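Long-range contacts in proximal thread matrix protein 1 (Mytilus galloprovincialis, PDB 4CNB), which binds zinc ions and, as a mussel byssal thread matrix protein with two von Willebrand factor type A domains, probably associates with other thread proteins: residues I255-D260 with N278-I283; T336-G341 with V365-D370. All blocks are in the same frame, centred on the assembly; numbering follows the deposited sequence.

How the interactions relate
Interactions 1 and 2 lie in the second von Willebrand factor type A domain, in series along the chain, with their centres about 12 Å apart. They share one sheet, because strands 253-260 and 362-369 are parallel neighbours: Ala256 O receives Ile366 N at 3.0 Å, and Asp260 N reaches Leu368 O at 2.9 Å, both probable hydrogen bonds. Interaction 1 packs the helix after the first strand onto the sheet; interaction 2 lies at the strands' C-terminal ends. There Asp260 OD2 accepts a hydrogen bond from Asp370 N and packs against Thr336. Both contacts are away from the annotated zinc sites, which include Asp61 and Asp174 of the first domain.

Interaction 1 (I255-D260 with N278-I283)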
ATOM      1  N   ILE A 255     -12.794   7.844   9.667  1.00  9.60           N
ATOM      2  CA  ILE A 255     -11.970   8.716   8.848  1.00  7.52           C
ATOM      3  C   ILE A 255     -11.503   9.955   9.605  1.00  8.42           C
ATOM      4  O   ILE A 255     -12.309  10.779  10.024  1.00  7.70           O
ATOM      5  CB  ILE A 255     -12.733   9.176   7.588  1.00  7.68           C
ATOM      6  CG1 ILE A 255     -13.375   7.983   6.874  1.00 11.84           C
ATOM      7  CG2 ILE A 255     -11.801   9.932   6.655  1.00 10.73           C
ATOM      8  CD1 ILE A 255     -12.393   6.944   6.415  1.00 18.01           C
ATOM      9  N   ALA A 256     -10.190  10.101   9.758  1.00  8.35           N
ATOM     10  CA  ALA A 256      -9.643  11.283  10.414  1.00  6.93           C
ATOM     11  C   ALA A 256      -8.963  12.227   9.422  1.00  5.99           C
ATOM     12  O   ALA A 256      -8.012  11.833   8.709  1.00  6.47           O
ATOM     13  CB  ALA A 256      -8.665  10.869  11.493  1.00  8.76           C
ATOM     14  N   PHE A 257      -9.465  13.456   9.362  1.00  5.90           N
ATOM     15  CA  PHE A 257      -8.757  14.530   8.685  1.00  6.08           C
ATOM     16  C   PHE A 257      -7.745  15.116   9.667  1.00 10.88           C
ATOM     17  O   PHE A 257      -8.100  15.507  10.790  1.00  6.09           O
ATOM     18  CB  PHE A 257      -9.699  15.649   8.250  1.00  8.59           C
ATOM     19  CG  PHE A 257     -10.716  15.239   7.220  1.00 12.42           C
ATOM     20  CD1 PHE A 257     -10.337  14.970   5.918  1.00 11.32           C
ATOM     21  CD2 PHE A 257     -12.057  15.151   7.551  1.00 10.22           C
ATOM     22  CE1 PHE A 257     -11.281  14.601   4.969  1.00 12.54           C
ATOM     23  CE2 PHE A 257     -12.991  14.785   6.612  1.00 12.33           C
ATOM     24  CZ  PHE A 257     -12.598  14.506   5.321  1.00  9.70           C
ATOM     25  N   VAL A 258      -6.492  15.166   9.234  1.00  5.42           N
ATOM     26  CA  VAL A 258      -5.431  15.797   9.986  1.00  6.82           C
ATOM     27  C   VAL A 258      -4.926  16.907   9.091  1.00  7.39           C
ATOM     28  O   VAL A 258      -4.148  16.662   8.167  1.00 10.42           O
ATOM     29  CB  VAL A 258      -4.318  14.795  10.302  1.00  8.99           C
ATOM     30  CG1 VAL A 258      -3.205  15.444  11.141  1.00  7.31           C
ATOM     31  CG2 VAL A 258      -4.918  13.584  11.027  1.00  7.99           C
ATOM     32  N   PHE A 259      -5.407  18.117   9.336  1.00  8.76           N
ATOM     33  CA  PHE A 259      -5.189  19.214   8.411  1.00  8.60           C
ATOM     34  C   PHE A 259      -4.447  20.388   9.027  1.00 10.35           C
ATOM     35  O   PHE A 259      -4.582  20.714  10.219  1.00  7.45           O
ATOM     36  CB  PHE A 259      -6.521  19.685   7.822  1.00 12.26           C
ATOM     37  CG  PHE A 259      -6.926  18.958   6.560  1.00 16.84           C
ATOM     38  CD1 PHE A 259      -6.588  17.623   6.351  1.00 15.41           C
ATOM     39  CD2 PHE A 259      -7.663  19.610   5.579  1.00 17.30           C
ATOM     40  CE1 PHE A 259      -6.972  16.963   5.171  1.00 17.60           C
ATOM     41  CE2 PHE A 259      -8.047  18.956   4.412  1.00 15.37           C
ATOM     42  CZ  PHE A 259      -7.705  17.633   4.210  1.00 13.51           C
ATOM     43  N   ASP A 260      -3.638  21.002   8.174  1.00 12.30           N
ATOM     44  CA  ASP A 260      -2.879  22.205   8.477  1.00 12.78           C
ATOM     45  C   ASP A 260      -3.798  23.343   8.939  1.00 12.21           C
ATOM     46  O   ASP A 260      -4.822  23.588   8.326  1.00 14.79           O
ATOM     47  CB  ASP A 260      -2.173  22.575   7.181  1.00 15.70           C
ATOM     48  CG  ASP A 260      -1.178  23.694   7.322  1.00 16.32           C
ATOM     49  OD1 ASP A 260      -1.129  24.389   8.357  1.00 13.96           O
ATOM     50  OD2 ASP A 260      -0.445  23.879   6.327  1.00 17.52           O
ATOM     51  N   ASN A 278     -13.856  23.170   2.094  1.00 17.29           N
ATOM     52  CA  ASN A 278     -14.827  22.647   1.136  1.00 13.86           C
ATOM     53  C   ASN A 278     -14.371  21.298   0.622  1.00 14.84           C
ATOM     54  O   ASN A 278     -15.199  20.413   0.377  1.00 17.13           O
ATOM     55  CB  ASN A 278     -15.056  23.594  -0.035  1.00 15.90           C
ATOM     56  CG  ASN A 278     -15.557  24.951   0.400  1.00 21.68           C
ATOM     57  OD1 ASN A 278     -16.070  25.111   1.510  1.00 17.98           O
ATOM     58  ND2 ASN A 278     -15.408  25.949  -0.477  1.00 19.72           N
ATOM     59  N   PHE A 279     -13.055  21.148   0.463  1.00 10.80           N
ATOM     60  CA  PHE A 279     -12.459  19.898  -0.005  1.00 14.37           C
ATOM     61  C   PHE A 279     -12.844  18.765   0.943  1.00 10.51           C
ATOM     62  O   PHE A 279     -13.304  17.709   0.527  1.00 14.72           O
ATOM     63  CB  PHE A 279     -10.933  20.062  -0.062  1.00 13.30           C
ATOM     64  CG  PHE A 279     -10.185  18.830  -0.502  1.00 11.72           C
ATOM     65  CD1 PHE A 279     -10.282  18.368  -1.796  1.00 12.12           C
ATOM     66  CD2 PHE A 279      -9.349  18.166   0.376  1.00 14.73           C
ATOM     67  CE1 PHE A 279      -9.593  17.254  -2.196  1.00 12.99           C
ATOM     68  CE2 PHE A 279      -8.659  17.044  -0.018  1.00 15.94           C
ATOM     69  CZ  PHE A 279      -8.775  16.591  -1.311  1.00 16.06           C
ATOM     70  N   MET A 280     -12.648  19.007   2.233  1.00 13.06           N
ATOM     71  CA  MET A 280     -13.005  18.053   3.270  1.00 11.25           C
ATOM     72  C   MET A 280     -14.500  17.771   3.258  1.00 11.95           C
ATOM     73  O   MET A 280     -14.920  16.618   3.250  1.00  9.60           O
ATOM     74  CB  MET A 280     -12.597  18.604   4.643  1.00 12.65           C
ATOM     75  CG  MET A 280     -11.087  18.599   4.871  1.00 18.45           C
ATOM     76  SD  MET A 280     -10.630  19.049   6.557  1.00 33.30           S
ATOM     77  CE  MET A 280     -10.819  20.811   6.518  1.00 11.09           C
ATOM     78  N   LYS A 281     -15.292  18.835   3.268  1.00  8.66           N
ATOM     79  CA  LYS A 281     -16.756  18.719   3.187  1.00 13.77           C
ATOM     80  C   LYS A 281     -17.188  17.884   1.988  1.00 12.94           C
ATOM     81  O   LYS A 281     -18.061  17.026   2.109  1.00 15.79           O
ATOM     82  CB  LYS A 281     -17.404  20.115   3.152  1.00 13.25           C
ATOM     83  CG  LYS A 281     -17.567  20.727   4.543  1.00 17.14           C
ATOM     84  CD  LYS A 281     -17.647  22.252   4.550  1.00 18.45           C
ATOM     85  CE  LYS A 281     -18.540  22.792   3.461  1.00 22.54           C
ATOM     86  NZ  LYS A 281     -18.572  24.275   3.486  1.00 24.29           N
ATOM     87  N   ASP A 282     -16.567  18.120   0.837  1.00 13.13           N
ATOM     88  CA  ASP A 282     -16.902  17.379  -0.371  1.00 10.78           C
ATOM     89  C   ASP A 282     -16.595  15.896  -0.202  1.00 14.15           C
ATOM     90  O   ASP A 282     -17.324  15.048  -0.698  1.00 12.26           O
ATOM     91  CB  ASP A 282     -16.145  17.947  -1.573  1.00 13.62           C
ATOM     92  CG  ASP A 282     -16.654  19.320  -1.983  1.00 16.37           C
ATOM     93  OD1 ASP A 282     -17.737  19.702  -1.512  1.00 17.03           O
ATOM     94  OD2 ASP A 282     -15.973  20.010  -2.768  1.00 21.03           O
ATOM     95  N   ILE A 283     -15.524  15.578   0.516  1.00 12.15           N
ATOM     96  CA  ILE A 283     -15.182  14.183   0.764  1.00 10.09           C
ATOM     97  C   ILE A 283     -16.224  13.511   1.639  1.00  9.97           C
ATOM     98  O   ILE A 283     -16.666  12.405   1.342  1.00 12.40           O
ATOM     99  CB  ILE A 283     -13.782  14.067   1.379  1.00 12.24           C
ATOM    100  CG1 ILE A 283     -12.752  14.473   0.317  1.00 12.49           C
ATOM    101  CG2 ILE A 283     -13.545  12.655   1.883  1.00  8.01           C
ATOM    102  CD1 ILE A 283     -11.340  14.659   0.833  1.00 12.09           C
TER
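Met280, on helix 272-285, fits its thioether into the corner between the rings of Phe257 and Phe259, both of which project from strand 253-260 toward the helix. Two Met-aromatic contacts result. SD lies over one face of the Phe259 ring, 3.6 Å from its centroid. It meets the Phe257 ring more obliquely, with SD 4.3 Å from that centroid. The chain bends at chi3 (-78°), which turns CE away from Phe257 and toward Phe259. The modelled approach of Met280 CG to Phe259 CE2 is too short to trust and carries no weight.

A CH-pi contact accompanies the sulfur: Met280 CG stands 4.0 Å from the Phe257 centroid and 17° off the normal, over the face but displaced toward the rim.

The remaining contacts are apolar and run along ring edges. Phe257 CZ meets Ile283 CG2 at 4.0 Å, near the plane of the ring. Phe259 CZ and Phe279 CD2 are 4.2 Å apart, each at the other ring's edge. No hydrogen bond links the two segments, and all five touching residues are buried. Beyond them, Phe279 and Ile283 also touch Met430 of helix 430-437, while Phe257 packs on Val299 of the adjacent strand.

The axes of segments 255-260 and 278-283 run nearly antiparallel, at 172°, and approach to 11.1 Å. This is the first strand-helix pairing of the beta-alpha-beta unit formed by strand 253-260, helix 272-285 and strand 295-302, characteristic of the Rossmann-like von Willebrand factor type A fold.

Interaction 2 (T336-G341 with V365-D370); sequences TAIGDG and VILLTD
Thr336 and Thr369 bring the backbones nearest, with their CA atoms 7.0 Å apart, where the loop entering helix 338-349 passes the C-terminal end of strand 362-369. Ala337, in the N-cap position, is the centre of an inverse gamma turn closed by a weak bond from Ile338 N to Thr336 O (2.9 Å).

The threonines cross at about a right angle, and Thr336 presents carbon to the other's hydroxyl: its CB lies 3.8 Å from Thr369 OG1, a van der Waals contact. Their hydroxyls are engaged by backbone beyond the contact, Thr336 OG1 with Gln372 O and Thr369 OG1 with Gly371 O. With chi1 at 40°, Thr336 sets OG1 between its own N and carbonyl carbon and leaves CG2 to meet the carboxylate of Asp370, 3.6 Å from OD1. The other oxygen, Asp370 OD2, is hydrogen-bonded to Ser264 OG.

Asp260, Ser262, Ser264, Thr336 and Asp370 occupy the positions of the metal-ion-dependent adhesion site of von Willebrand factor type A domains; in the first domain the equivalents Asp61, Ser63, Ser65 and Asp174 bind zinc. The corresponding role in this second domain is inferred from that likeness alone.

Further back along the strand, toward Leu367, the packing is apolar. Ile338, though its CB does not aim at the strand, lays CD1 4.0 Å from Thr369 CG2. Its other branch, CG2, crosses Leu367 and reaches CD2 at 4.1 Å. Replacing Ile338 with an alanine would probably deprive Leu367 CD2 and Thr369 CG2 of the contacts made by the two isoleucine branches and leave a gap between the first helical turn and the strand. Helix 404-410 borders the same patch, with Leu407 on Thr369 and Ile410 on Leu367.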
ATOM      1  N   THR A 336       3.918  24.083  10.893  1.00  9.92           N
ATOM      2  CA  THR A 336       3.166  22.926  10.422  1.00 10.81           C
ATOM      3  C   THR A 336       3.630  21.628  11.090  1.00 11.86           C
ATOM      4  O   THR A 336       4.463  20.891  10.555  1.00 12.80           O
ATOM      5  CB  THR A 336       3.245  22.803   8.890  1.00 13.76           C
ATOM      6  OG1 THR A 336       4.568  23.122   8.453  1.00 12.29           O
ATOM      7  CG2 THR A 336       2.272  23.765   8.237  1.00 11.54           C
ATOM      8  N   ALA A 337       3.071  21.352  12.264  1.00 11.41           N
ATOM      9  CA  ALA A 337       3.489  20.220  13.072  1.00  7.54           C
ATOM     10  C   ALA A 337       2.789  18.946  12.626  1.00  9.38           C
ATOM     11  O   ALA A 337       1.961  18.383  13.352  1.00  6.16           O
ATOM     12  CB  ALA A 337       3.231  20.491  14.538  1.00  8.38           C
ATOM     13  N   ILE A 338       3.146  18.501  11.428  1.00  7.28           N
ATOM     14  CA  ILE A 338       2.641  17.263  10.861  1.00  9.55           C
ATOM     15  C   ILE A 338       2.769  16.116  11.853  1.00  8.01           C
ATOM     16  O   ILE A 338       1.856  15.315  11.989  1.00  6.30           O
ATOM     17  CB  ILE A 338       3.440  16.887   9.594  1.00 11.12           C
ATOM     18  CG1 ILE A 338       3.271  17.954   8.511  1.00 11.86           C
ATOM     19  CG2 ILE A 338       3.025  15.536   9.066  1.00  9.84           C
ATOM     20  CD1 ILE A 338       4.386  17.916   7.460  1.00 10.74           C
ATOM     21  N   GLY A 339       3.903  16.023  12.548  1.00  8.32           N
ATOM     22  CA  GLY A 339       4.105  14.919  13.481  1.00  5.72           C
ATOM     23  C   GLY A 339       3.128  14.936  14.646  1.00  6.01           C
ATOM     24  O   GLY A 339       2.615  13.888  15.075  1.00  5.29           O
ATOM     25  N   ASP A 340       2.881  16.122  15.174  1.00  3.14           N
ATOM     26  CA  ASP A 340       1.950  16.282  16.281  1.00  6.98           C
ATOM     27  C   ASP A 340       0.541  15.934  15.825  1.00  5.00           C
ATOM     28  O   ASP A 340      -0.224  15.332  16.566  1.00  6.03           O
ATOM     29  CB  ASP A 340       1.985  17.714  16.806  1.00  5.96           C
ATOM     30  CG  ASP A 340       3.240  18.010  17.624  1.00  8.59           C
ATOM     31  OD1 ASP A 340       4.374  17.806  17.136  1.00  8.25           O
ATOM     32  OD2 ASP A 340       3.086  18.470  18.757  1.00  9.28           O
ATOM     33  N   GLY A 341       0.206  16.316  14.595  1.00  7.95           N
ATOM     34  CA  GLY A 341      -1.097  15.978  14.030  1.00  5.40           C
ATOM     35  C   GLY A 341      -1.304  14.477  14.024  1.00  6.26           C
ATOM     36  O   GLY A 341      -2.312  13.970  14.498  1.00  6.08           O
ATOM     37  N   VAL A 365      -6.464   7.932   7.528  1.00  8.82           N
ATOM     38  CA  VAL A 365      -6.047   9.306   7.777  1.00  4.73           C
ATOM     39  C   VAL A 365      -5.819   9.996   6.444  1.00 12.48           C
ATOM     40  O   VAL A 365      -5.204   9.430   5.520  1.00 10.64           O
ATOM     41  CB  VAL A 365      -4.758   9.373   8.649  1.00  7.61           C
ATOM     42  CG1 VAL A 365      -4.173  10.774   8.670  1.00 10.15           C
ATOM     43  CG2 VAL A 365      -5.052   8.930  10.074  1.00  6.95           C
ATOM     44  N   ILE A 366      -6.352  11.206   6.335  1.00  8.56           N
ATOM     45  CA  ILE A 366      -6.116  12.055   5.186  1.00  9.59           C
ATOM     46  C   ILE A 366      -5.455  13.297   5.745  1.00 11.52           C
ATOM     47  O   ILE A 366      -6.099  14.074   6.448  1.00  8.61           O
ATOM     48  CB  ILE A 366      -7.428  12.443   4.481  1.00 10.60           C
ATOM     49  CG1 ILE A 366      -8.128  11.210   3.919  1.00 13.42           C
ATOM     50  CG2 ILE A 366      -7.173  13.422   3.334  1.00  9.22           C
ATOM     51  CD1 ILE A 366      -9.567  11.453   3.612  1.00 15.14           C
ATOM     52  N   LEU A 367      -4.163  13.451   5.449  1.00 10.43           N
ATOM     53  CA  LEU A 367      -3.343  14.549   5.947  1.00  8.84           C
ATOM     54  C   LEU A 367      -3.104  15.581   4.847  1.00  9.42           C
ATOM     55  O   LEU A 367      -2.811  15.227   3.700  1.00 10.85           O
ATOM     56  CB  LEU A 367      -2.009  13.982   6.440  1.00  9.13           C
ATOM     57  CG  LEU A 367      -0.814  14.830   6.930  1.00 13.96           C
ATOM     58  CD1 LEU A 367      -0.475  16.039   6.056  1.00 16.81           C
ATOM     59  CD2 LEU A 367      -0.978  15.243   8.370  1.00 14.57           C
ATOM     60  N   LEU A 368      -3.226  16.856   5.199  1.00 10.17           N
ATOM     61  CA  LEU A 368      -2.951  17.942   4.271  1.00 11.09           C
ATOM     62  C   LEU A 368      -2.043  18.984   4.911  1.00 11.89           C
ATOM     63  O   LEU A 368      -2.321  19.481   6.018  1.00 12.15           O
ATOM     64  CB  LEU A 368      -4.247  18.596   3.796  1.00 12.39           C
ATOM     65  CG  LEU A 368      -4.070  19.599   2.657  1.00 15.59           C
ATOM     66  CD1 LEU A 368      -5.356  19.708   1.838  1.00 17.61           C
ATOM     67  CD2 LEU A 368      -3.638  20.967   3.165  1.00 14.58           C
ATOM     68  N   THR A 369      -0.962  19.325   4.208  1.00  9.06           N
ATOM     69  CA  THR A 369      -0.024  20.321   4.707  1.00 13.43           C
ATOM     70  C   THR A 369       0.481  21.261   3.609  1.00 12.61           C
ATOM     71  O   THR A 369       0.600  20.869   2.446  1.00 14.25           O
ATOM     72  CB  THR A 369       1.193  19.649   5.383  1.00 10.52           C
ATOM     73  OG1 THR A 369       1.988  20.650   6.020  1.00 13.61           O
ATOM     74  CG2 THR A 369       2.039  18.900   4.367  1.00  9.96           C
ATOM     75  N   ASP A 370       0.781  22.499   3.994  1.00 13.17           N
ATOM     76  CA  ASP A 370       1.437  23.449   3.100  1.00 15.45           C
ATOM     77  C   ASP A 370       2.834  23.823   3.616  1.00 15.74           C
ATOM     78  O   ASP A 370       3.438  24.792   3.158  1.00 13.09           O
ATOM     79  CB  ASP A 370       0.583  24.708   2.919  1.00 13.30           C
ATOM     80  CG  ASP A 370       0.724  25.696   4.069  1.00 20.45           C
ATOM     81  OD1 ASP A 370       0.934  25.268   5.230  1.00 16.42           O
ATOM     82  OD2 ASP A 370       0.625  26.914   3.801  1.00 17.05           O
TER